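Long-range contacts in probable fumarate reductase Ifc3 (Shewanella frigidimarina, PDB 1QO8), which catalyses the one-way reduction of fumarate to succinate in vitro with one FAD and four covalently bound c-type haems per subunit, and may also serve electron transport to Fe(3+): residues K202-I206 and A506-T510; S283-A287 and M298-V304; V363-S367 and V492-P496; R376-V381 and S392-T396. One frame throughout, in Å; residues are numbered along the deposited sequence.

All four contacts lie in the FAD-binding, flavoprotein part of the chain. Contact 1 has the longest reach, pairing helix 201-220 with the loop after strand 489-505, and the other three close within its span: contact 2 first, then contact 3, with contact 4 inside contact 3. From centre to centre, contacts 1 and 2 are about 23 Å apart and contacts 3 and 4 only about 16 Å, whereas contacts 2 and 4 lie about 52 Å apart on opposite sides of the chain's centre. Strand 489-505 carries half of contact 3, so one long strand links the probable substrate-site region, as judged from related enzymes, with the loop of contact 1.

Contact 1. Residues K202-I206 and A506-T510; sequences KLVTI and AINTT
Helix-on-loop packing in the FAD-binding part of the protein joins the first turns of helix 201-220 to the loop between strands 489-505 and 512-514. L203 and T509 are the closest pair of backbone positions, and no hydrogen bond crosses, so the contact rests on van der Waals packing. T509 sits among three helix side chains. Its methyl CG2, anti to its own carbonyl carbon with OG1 at chi1 68°, lies 3.9 Å from K202 CB and 4.1 Å from L203 CD2, so the methyl branch rather than the hydroxyl turns to the first helix residues. On the next turn I206 comes in across T509 at about a right angle, its CD1 3.7 Å from T509 CB.

L203 divides its two methyls along the loop. CD2 reaches the backbone, 3.8 Å from N508 O, while CD1 meets I507 CG2 at 4.1 Å, the two side chains again crossing nearly perpendicularly. N508 turns its own side chain from the helix, and its OD1 takes a hydrogen bond from the backbone N of S512. I206 also packs on V550, F551 and I554 of helix 543-563. K202, L203 and I206 thus form one face of helix 201-220, packed on the loop that joins strands 489-505 and 512-514 in the FAD-binding fold.

Contact 2. Residues S283-A287 and M298-V304; sequences SVVGA and MIGAKSV
Strands 284-287 and 298-301 run antiparallel, their segment axes 4.1 Å apart at closest and 148° between directions, in the hairpin formed by strands 284-291 and 295-301. A287 and I299 make the hydrogen-bonded pair: A287 N donates to I299 O at 3.0 Å, and I299 N returns a nearly straight bond of 3.2 Å to A287 O, at an N-H...O angle of 169°. The third bond, A301 N to V285 O at 3.0 Å, is turned, its donor standing 53° above the carbonyl plane. Between these lies the non-hydrogen-bonded pair G286 and G300, with CA atoms just 4.0 Å apart. A side chain on G286 would run into I299 O and G300 CA, and at its backbone angles a CB would also jam against the carbonyl O of V285.

Past A301 the chain turns a corner at K302, and a water bridges two carbonyls, donating to both V284 O and K302 O. Beyond the corner V304 turns back to V284 and G286. Its CG2, anti to the carbonyl carbon, comes 3.6 Å from V284 CG1, the two valines crossing at about a right angle, and also lies 4.1 Å from G286 CA. M298 stretches out fully, its methyl CE reaching to 4.1 Å from V285 O.

Strand 271-278 flanks strand 284-291, with V277 bonding the backbones of V285 and G286, while S119 and E120 pair with strand 295-301. A287, I299 and V304 meet L125 of strand 124-127. Because 295-301 is in the mixed sheet and 303-306 in the parallel one, the corner at K302 changes sheets.

Contact 3. Residues V363-S367 and V492-P496; sequences VGKDS and VKVAP
This is an antiparallel strand pairing at the end of strand 357-364, where the chain turns into a loop and leaves its neighbour, strand 489-505, in the mixed seven-stranded sheet. V363 and A495 form a hydrogen-bonded pair: V363 N gives to A495 O at 2.7 Å, and A495 N gives back to V363 O at 3.0 Å. A third bond, K365 N to K493 O at 2.9 Å, has its donor 45° above the carbonyl plane, which fits a chain already turning out of the sheet. G364 faces V494 in between, its CA resting 3.4 Å from K493 O in a CA-H...O contact; a CB on this glycine would collide with S367 O as the loop folds back.

On the side chains, the lysines meet through their carbon stems. K365 CB lies 3.8 Å from K493 CG, and K365 CG rests 4.0 Å from A495 CB. With CG anti to the backbone N (chi1 -172°) and every later torsion extended, K493 stretches past this contact, and F411 receives it in a cation-pi interaction. D366 reaches the strand through one water, which donates to OD2 and accepts from K493 N.

H360, which probably binds succinate, as in related enzymes, lies near V363 on the same strand. Beyond the pair, strand 412-417 flanks the other edge of strand 489-505, I414 and A412 bonding V492 and V494, while P496 packs against S401, I404 and L405 of helix 397-405.

Contact 4. Residues R376-V381 and S392-T396; sequences RGVGAV and SELTT
One polar bond crosses between R376 and E393, and it uses the backbone of E393 and not its carboxylate. R376 NH1 donates to E393 O at 2.9 Å with an N-H...O angle of 137°, the oxygen lying at the guanidinium edge and 20° out of its plane. The bend of the arginine at chi3, -84°, turns the group onto that carbonyl.

Van der Waals contact accompanies the bond. The stem of R376 crosses E393 obliquely, CD lying 3.5 Å from E393 O and 4.0 Å from E393 CB. L394 adds its methyl CD2, 4.0 Å from R376 O, and closes over G377. With an alanine in place of R376 the guanidinium is gone, which would probably leave E393 O without its mate and open a gap beside E393 CB.

A helix end meets a turn here. Helix 374-377 ends in a Schellman motif, with G379 at positive phi and its N bonded to R376 O, whereas 392-395 is a type I turn combined with an ST turn, S392 OG accepting from L394 N. S392 O takes both the N and the OG1 of T395, and the T396 side chain then caps helix 397-405 through a weak bond to K399 N; R397 of that helix is probably the proton donor, as in related enzymes.

The E393 carboxylate points to V381 and strand 381-383. Bent at chi2, the side chain lies alongside V381, with OE2 3.6 Å from V381 CG1, and accepts from M382 N; OE1 forms a salt bridge with R389. These bonds probably stabilise its negative charge, while R477 donates to A380 O.

Contact 1. Residues K202-I206 and A506-T510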
loop_
_atom_site.group_PDB
_atom_site.type_symbol
_atom_site.label_atom_id
_atom_site.label_comp_id
_atom_site.label_asym_id
_atom_site.label_seq_id
_atom_site.Cartn_x
_atom_site.Cartn_y
_atom_site.Cartn_z
ATOM N N LYS A 202 -15.273 -3.788 -15.049
ATOM C CA LYS A 202 -16.325 -4.742 -14.799
ATOM C C LYS A 202 -17.162 -4.376 -13.573
ATOM O O LYS A 202 -18.378 -4.614 -13.556
ATOM C CB LYS A 202 -15.748 -6.163 -14.641
ATOM C CG LYS A 202 -14.722 -6.493 -15.692
ATOM C CD LYS A 202 -13.713 -7.553 -15.311
ATOM C CE LYS A 202 -13.205 -7.551 -13.879
ATOM N NZ LYS A 202 -11.722 -7.801 -13.869
ATOM N N LEU A 203 -16.476 -3.810 -12.565
ATOM C CA LEU A 203 -17.263 -3.468 -11.355
ATOM C C LEU A 203 -18.130 -2.260 -11.701
ATOM O O LEU A 203 -19.311 -2.209 -11.341
ATOM C CB LEU A 203 -16.280 -3.257 -10.211
ATOM C CG LEU A 203 -15.407 -4.418 -9.756
ATOM C CD1 LEU A 203 -14.574 -3.966 -8.553
ATOM C CD2 LEU A 203 -16.253 -5.643 -9.389
ATOM N N VAL A 204 -17.567 -1.324 -12.470
ATOM C CA VAL A 204 -18.255 -0.119 -12.897
ATOM C C VAL A 204 -19.501 -0.417 -13.711
ATOM O O VAL A 204 -20.517 0.275 -13.523
ATOM C CB VAL A 204 -17.339 0.875 -13.639
ATOM C CG1 VAL A 204 -18.015 2.164 -14.034
ATOM C CG2 VAL A 204 -16.205 1.218 -12.654
ATOM N N THR A 205 -19.381 -1.365 -14.654
ATOM C CA THR A 205 -20.511 -1.808 -15.457
ATOM C C THR A 205 -21.658 -2.375 -14.648
ATOM O O THR A 205 -22.813 -1.989 -14.847
ATOM C CB THR A 205 -19.988 -2.854 -16.517
ATOM O OG1 THR A 205 -19.028 -2.132 -17.319
ATOM C CG2 THR A 205 -21.094 -3.380 -17.395
ATOM N N ILE A 206 -21.417 -3.269 -13.717
ATOM C CA ILE A 206 -22.409 -3.745 -12.755
ATOM C C ILE A 206 -23.008 -2.639 -11.897
ATOM O O ILE A 206 -24.240 -2.614 -11.684
ATOM C CB ILE A 206 -21.780 -4.796 -11.833
ATOM C CG1 ILE A 206 -21.517 -6.025 -12.754
ATOM C CG2 ILE A 206 -22.627 -5.153 -10.633
ATOM C CD1 ILE A 206 -20.963 -7.230 -12.060
ATOM N N ALA A 506 -9.361 -6.405 -2.560
ATOM C CA ALA A 506 -9.754 -6.785 -3.905
ATOM C C ALA A 506 -10.949 -7.733 -3.917
ATOM O O ALA A 506 -11.102 -8.734 -3.204
ATOM C CB ALA A 506 -8.600 -7.463 -4.658
ATOM N N ILE A 507 -11.725 -7.487 -4.939
ATOM C CA ILE A 507 -13.012 -8.183 -5.146
ATOM C C ILE A 507 -13.187 -8.620 -6.571
ATOM O O ILE A 507 -12.578 -7.949 -7.422
ATOM C CB ILE A 507 -14.029 -7.178 -4.585
ATOM C CG1 ILE A 507 -14.600 -7.892 -3.350
ATOM C CG2 ILE A 507 -15.103 -6.586 -5.449
ATOM C CD1 ILE A 507 -14.540 -7.073 -2.119
ATOM N N ASN A 508 -13.946 -9.700 -6.807
ATOM C CA ASN A 508 -14.428 -9.979 -8.153
ATOM C C ASN A 508 -15.824 -9.411 -8.327
ATOM O O ASN A 508 -16.468 -8.856 -7.437
ATOM C CB ASN A 508 -14.479 -11.512 -8.392
ATOM C CG ASN A 508 -15.751 -12.073 -7.796
ATOM O OD1 ASN A 508 -16.156 -12.123 -6.641
ATOM N ND2 ASN A 508 -16.608 -12.467 -8.789
ATOM N N THR A 509 -16.429 -9.725 -9.467
ATOM C CA THR A 509 -17.777 -9.299 -9.768
ATOM C C THR A 509 -18.815 -9.987 -8.928
ATOM O O THR A 509 -19.882 -9.378 -8.854
ATOM C CB THR A 509 -18.142 -9.426 -11.253
ATOM O OG1 THR A 509 -18.208 -10.793 -11.602
ATOM C CG2 THR A 509 -17.056 -8.714 -12.042
ATOM N N THR A 510 -18.545 -11.104 -8.260
ATOM C CA THR A 510 -19.565 -11.655 -7.372
ATOM C C THR A 510 -19.242 -11.274 -5.943
ATOM O O THR A 510 -19.809 -11.796 -4.994
ATOM C CB THR A 510 -19.667 -13.191 -7.524
ATOM O OG1 THR A 510 -18.336 -13.675 -7.426
ATOM C CG2 THR A 510 -20.316 -13.563 -8.876
#

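Contact 2. Residues S283-A287 and M298-V304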
loop_
_atom_site.group_PDB
_atom_site.type_symbol
_atom_site.label_atom_id
_atom_site.label_comp_id
_atom_site.label_asym_id
_atom_site.label_seq_id
_atom_site.Cartn_x
_atom_site.Cartn_y
_atom_site.Cartn_z
ATOM N N SER A 283 -9.748 -21.690 4.087
ATOM C CA SER A 283 -11.147 -21.355 4.057
ATOM C C SER A 283 -11.471 -20.450 5.247
ATOM O O SER A 283 -10.994 -20.789 6.323
ATOM C CB SER A 283 -12.072 -22.574 4.176
ATOM O OG SER A 283 -12.331 -23.042 2.869
ATOM N N VAL A 284 -12.204 -19.370 4.973
ATOM C CA VAL A 284 -12.644 -18.553 6.111
ATOM C C VAL A 284 -13.814 -19.316 6.722
ATOM O O VAL A 284 -14.691 -19.690 5.935
ATOM C CB VAL A 284 -13.112 -17.131 5.723
ATOM C CG1 VAL A 284 -13.797 -16.453 6.898
ATOM C CG2 VAL A 284 -11.922 -16.330 5.240
ATOM N N VAL A 285 -13.737 -19.526 8.021
ATOM C CA VAL A 285 -14.816 -20.266 8.681
ATOM C C VAL A 285 -15.364 -19.525 9.894
ATOM O O VAL A 285 -16.126 -20.189 10.604
ATOM C CB VAL A 285 -14.362 -21.659 9.167
ATOM C CG1 VAL A 285 -14.078 -22.580 7.976
ATOM C CG2 VAL A 285 -13.158 -21.597 10.099
ATOM N N GLY A 286 -15.150 -18.236 10.070
ATOM C CA GLY A 286 -15.933 -17.515 11.131
ATOM C C GLY A 286 -14.955 -16.416 11.592
ATOM O O GLY A 286 -14.093 -16.072 10.782
ATOM N N ALA A 287 -15.089 -15.904 12.812
ATOM C CA ALA A 287 -14.351 -14.667 13.092
ATOM C C ALA A 287 -14.420 -14.506 14.587
ATOM O O ALA A 287 -15.413 -14.991 15.135
ATOM C CB ALA A 287 -15.174 -13.527 12.416
ATOM N N MET A 298 -16.019 -16.778 19.415
ATOM C CA MET A 298 -15.876 -17.075 18.003
ATOM C C MET A 298 -17.291 -17.425 17.548
ATOM O O MET A 298 -17.977 -18.146 18.251
ATOM C CB MET A 298 -14.937 -18.209 17.601
ATOM C CG MET A 298 -15.020 -18.784 16.191
ATOM S SD MET A 298 -13.677 -19.990 15.835
ATOM C CE MET A 298 -14.235 -20.619 14.263
ATOM N N ILE A 299 -17.614 -16.891 16.371
ATOM C CA ILE A 299 -18.792 -17.269 15.643
ATOM C C ILE A 299 -18.301 -18.102 14.444
ATOM O O ILE A 299 -17.457 -17.573 13.759
ATOM C CB ILE A 299 -19.567 -16.043 15.100
ATOM C CG1 ILE A 299 -20.061 -15.137 16.227
ATOM C CG2 ILE A 299 -20.701 -16.422 14.182
ATOM C CD1 ILE A 299 -20.577 -13.776 15.742
ATOM N N GLY A 300 -18.822 -19.302 14.223
ATOM C CA GLY A 300 -18.380 -20.041 13.016
ATOM C C GLY A 300 -19.449 -19.747 11.976
ATOM O O GLY A 300 -20.634 -19.503 12.298
ATOM N N ALA A 301 -19.049 -19.752 10.725
ATOM C CA ALA A 301 -19.971 -19.280 9.694
ATOM C C ALA A 301 -19.424 -19.856 8.387
ATOM O O ALA A 301 -18.195 -19.898 8.292
ATOM C CB ALA A 301 -19.905 -17.736 9.659
ATOM N N LYS A 302 -20.301 -20.271 7.503
ATOM C CA LYS A 302 -19.883 -20.670 6.191
ATOM C C LYS A 302 -19.543 -19.445 5.334
ATOM O O LYS A 302 -18.704 -19.633 4.456
ATOM C CB LYS A 302 -20.963 -21.493 5.480
ATOM C CG LYS A 302 -21.097 -22.896 6.098
ATOM C CD LYS A 302 -22.176 -23.715 5.332
ATOM C CE LYS A 302 -21.830 -25.215 5.316
ATOM N NZ LYS A 302 -22.126 -25.871 3.996
ATOM N N SER A 303 -20.234 -18.287 5.522
ATOM C CA SER A 303 -19.757 -17.097 4.797
ATOM C C SER A 303 -19.669 -15.866 5.722
ATOM O O SER A 303 -20.442 -15.666 6.671
ATOM C CB SER A 303 -20.705 -16.816 3.683
ATOM O OG SER A 303 -20.718 -17.718 2.628
ATOM N N VAL A 304 -18.691 -15.032 5.504
ATOM C CA VAL A 304 -18.346 -13.826 6.234
ATOM C C VAL A 304 -18.271 -12.706 5.176
ATOM O O VAL A 304 -17.674 -12.843 4.116
ATOM C CB VAL A 304 -17.018 -13.936 6.964
ATOM C CG1 VAL A 304 -16.789 -12.651 7.788
ATOM C CG2 VAL A 304 -16.963 -15.100 7.974
HETATM O O HOH W 1 -16.496 -21.440 5.102
#

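Contact 3. Residues V363-S367 and V492-P496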
loop_
_atom_site.group_PDB
_atom_site.type_symbol
_atom_site.label_atom_id
_atom_site.label_comp_id
_atom_site.label_asym_id
_atom_site.label_seq_id
_atom_site.Cartn_x
_atom_site.Cartn_y
_atom_site.Cartn_z
ATOM N N VAL A 363 -12.862 21.106 5.510
ATOM C CA VAL A 363 -13.742 20.451 6.518
ATOM C C VAL A 363 -13.659 21.236 7.806
ATOM O O VAL A 363 -12.539 21.676 8.149
ATOM C CB VAL A 363 -13.190 18.997 6.801
ATOM C CG1 VAL A 363 -13.981 18.245 7.812
ATOM C CG2 VAL A 363 -13.299 18.210 5.474
ATOM N N GLY A 364 -14.761 21.365 8.573
ATOM C CA GLY A 364 -14.592 22.131 9.815
ATOM C C GLY A 364 -13.567 21.548 10.736
ATOM O O GLY A 364 -13.484 20.325 10.841
ATOM N N LYS A 365 -12.784 22.297 11.480
ATOM C CA LYS A 365 -11.720 21.747 12.281
ATOM C C LYS A 365 -12.269 21.361 13.665
ATOM O O LYS A 365 -11.879 20.357 14.286
ATOM C CB LYS A 365 -10.487 22.644 12.302
ATOM C CG LYS A 365 -9.184 21.829 12.269
ATOM C CD LYS A 365 -8.041 22.409 13.088
ATOM C CE LYS A 365 -7.016 21.336 13.453
ATOM N NZ LYS A 365 -6.509 20.560 12.273
ATOM N N ASP A 366 -13.300 22.069 14.114
ATOM C CA ASP A 366 -14.040 21.812 15.329
ATOM C C ASP A 366 -15.265 20.933 15.103
ATOM O O ASP A 366 -15.351 19.894 15.759
ATOM C CB ASP A 366 -14.515 23.125 15.985
ATOM C CG ASP A 366 -14.541 24.304 15.014
ATOM O OD1 ASP A 366 -14.595 24.073 13.735
ATOM O OD2 ASP A 366 -14.463 25.441 15.600
ATOM N N SER A 367 -16.229 21.401 14.352
ATOM C CA SER A 367 -17.361 20.601 13.889
ATOM C C SER A 367 -16.996 19.991 12.544
ATOM O O SER A 367 -16.866 20.645 11.477
ATOM C CB SER A 367 -18.598 21.428 13.984
ATOM O OG SER A 367 -19.874 20.989 13.608
ATOM N N VAL A 492 -15.257 30.630 10.169
ATOM C CA VAL A 492 -15.343 29.226 10.447
ATOM C C VAL A 492 -13.916 28.597 10.332
ATOM O O VAL A 492 -13.238 28.905 9.336
ATOM C CB VAL A 492 -15.948 28.273 9.432
ATOM C CG1 VAL A 492 -16.656 27.112 10.137
ATOM C CG2 VAL A 492 -16.596 28.898 8.246
ATOM N N LYS A 493 -13.574 27.738 11.289
ATOM C CA LYS A 493 -12.227 27.153 11.226
ATOM C C LYS A 493 -12.176 25.899 10.382
ATOM O O LYS A 493 -13.056 25.050 10.534
ATOM C CB LYS A 493 -11.750 26.896 12.657
ATOM C CG LYS A 493 -10.281 26.453 12.769
ATOM C CD LYS A 493 -10.082 26.363 14.310
ATOM C CE LYS A 493 -8.688 26.292 14.796
ATOM N NZ LYS A 493 -8.721 26.174 16.334
ATOM N N VAL A 494 -11.320 25.830 9.333
ATOM C CA VAL A 494 -11.328 24.655 8.433
ATOM C C VAL A 494 -9.969 24.088 8.145
ATOM O O VAL A 494 -8.951 24.687 8.439
ATOM C CB VAL A 494 -11.963 25.004 7.082
ATOM C CG1 VAL A 494 -13.342 25.628 7.321
ATOM C CG2 VAL A 494 -11.070 26.033 6.322
ATOM N N ALA A 495 -9.879 22.891 7.604
ATOM C CA ALA A 495 -8.691 22.193 7.206
ATOM C C ALA A 495 -9.115 21.096 6.260
ATOM O O ALA A 495 -10.256 20.632 6.219
ATOM C CB ALA A 495 -7.962 21.700 8.460
ATOM N N PRO A 496 -8.261 20.779 5.276
ATOM C CA PRO A 496 -8.609 19.672 4.407
ATOM C C PRO A 496 -8.830 18.414 5.277
ATOM O O PRO A 496 -8.214 18.248 6.300
ATOM C CB PRO A 496 -7.397 19.499 3.497
ATOM C CG PRO A 496 -6.454 20.568 3.844
ATOM C CD PRO A 496 -6.876 21.216 5.189
HETATM O O HOH W 2 -15.353 27.047 13.413
#

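Contact 4. Residues R376-V381 and S392-T396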
loop_
_atom_site.group_PDB
_atom_site.type_symbol
_atom_site.label_atom_id
_atom_site.label_comp_id
_atom_site.label_asym_id
_atom_site.label_seq_id
_atom_site.Cartn_x
_atom_site.Cartn_y
_atom_site.Cartn_z
ATOM N N ARG A 376 -16.784 30.189 -0.443
ATOM C CA ARG A 376 -15.822 30.992 -1.167
ATOM C C ARG A 376 -16.418 31.451 -2.518
ATOM O O ARG A 376 -16.377 32.650 -2.799
ATOM C CB ARG A 376 -14.494 30.239 -1.324
ATOM C CG ARG A 376 -13.841 29.898 0.021
ATOM C CD ARG A 376 -12.619 28.993 -0.221
ATOM N NE ARG A 376 -13.026 27.575 -0.343
ATOM C CZ ARG A 376 -12.642 26.740 -1.265
ATOM N NH1 ARG A 376 -11.865 27.248 -2.232
ATOM N NH2 ARG A 376 -12.828 25.461 -1.416
ATOM N N GLY A 377 -17.155 30.650 -3.248
ATOM C CA GLY A 377 -17.737 30.999 -4.559
ATOM C C GLY A 377 -18.606 32.251 -4.472
ATOM O O GLY A 377 -18.572 33.197 -5.281
ATOM N N VAL A 378 -19.294 32.435 -3.335
ATOM C CA VAL A 378 -20.293 33.467 -3.203
ATOM C C VAL A 378 -19.690 34.612 -2.451
ATOM O O VAL A 378 -20.346 35.636 -2.160
ATOM C CB VAL A 378 -21.662 32.936 -2.668
ATOM C CG1 VAL A 378 -22.705 34.058 -2.571
ATOM C CG2 VAL A 378 -22.316 31.813 -3.449
ATOM N N GLY A 379 -18.367 34.596 -2.106
ATOM C CA GLY A 379 -17.733 35.783 -1.610
ATOM C C GLY A 379 -16.715 35.727 -0.505
ATOM O O GLY A 379 -16.100 36.726 -0.164
ATOM N N ALA A 380 -16.693 34.564 0.256
ATOM C CA ALA A 380 -15.935 34.634 1.493
ATOM C C ALA A 380 -14.436 34.687 1.128
ATOM O O ALA A 380 -14.032 34.238 0.098
ATOM C CB ALA A 380 -16.200 33.392 2.334
ATOM N N VAL A 381 -13.679 35.152 2.073
ATOM C CA VAL A 381 -12.261 35.249 2.118
ATOM C C VAL A 381 -11.673 34.096 2.989
ATOM O O VAL A 381 -12.362 33.691 3.912
ATOM C CB VAL A 381 -11.928 36.597 2.785
ATOM C CG1 VAL A 381 -10.454 36.836 3.092
ATOM C CG2 VAL A 381 -12.430 37.726 1.860
ATOM N N SER A 392 -5.605 32.526 -3.724
ATOM C CA SER A 392 -6.944 32.860 -4.159
ATOM C C SER A 392 -7.992 31.860 -3.622
ATOM O O SER A 392 -7.784 30.661 -3.816
ATOM C CB SER A 392 -7.018 32.830 -5.666
ATOM O OG SER A 392 -8.361 32.958 -6.155
ATOM N N GLU A 393 -9.140 32.400 -3.224
ATOM C CA GLU A 393 -10.183 31.503 -2.653
ATOM C C GLU A 393 -10.859 30.745 -3.756
ATOM O O GLU A 393 -11.589 29.778 -3.522
ATOM C CB GLU A 393 -11.121 32.329 -1.848
ATOM C CG GLU A 393 -10.516 32.908 -0.572
ATOM C CD GLU A 393 -9.792 34.244 -0.812
ATOM O OE1 GLU A 393 -9.652 34.631 -2.003
ATOM O OE2 GLU A 393 -9.417 34.868 0.201
ATOM N N LEU A 394 -10.724 31.219 -5.020
ATOM C CA LEU A 394 -11.215 30.416 -6.140
ATOM C C LEU A 394 -10.172 29.514 -6.792
ATOM O O LEU A 394 -10.537 29.042 -7.878
ATOM C CB LEU A 394 -11.813 31.372 -7.211
ATOM C CG LEU A 394 -12.743 32.446 -6.669
ATOM C CD1 LEU A 394 -13.296 33.333 -7.804
ATOM C CD2 LEU A 394 -13.919 31.898 -5.819
ATOM N N THR A 395 -9.024 29.125 -6.216
ATOM C CA THR A 395 -8.225 28.105 -6.821
ATOM C C THR A 395 -8.948 26.740 -6.899
ATOM O O THR A 395 -10.052 26.572 -6.397
ATOM C CB THR A 395 -6.985 27.680 -6.023
ATOM O OG1 THR A 395 -6.962 28.194 -4.687
ATOM C CG2 THR A 395 -5.723 27.712 -6.767
ATOM N N THR A 396 -8.234 25.753 -7.444
ATOM C CA THR A 396 -8.759 24.396 -7.512
ATOM C C THR A 396 -8.703 23.813 -6.101
ATOM O O THR A 396 -7.901 24.251 -5.268
ATOM C CB THR A 396 -7.867 23.481 -8.403
ATOM O OG1 THR A 396 -6.582 23.586 -7.726
ATOM C CG2 THR A 396 -7.623 24.029 -9.816
#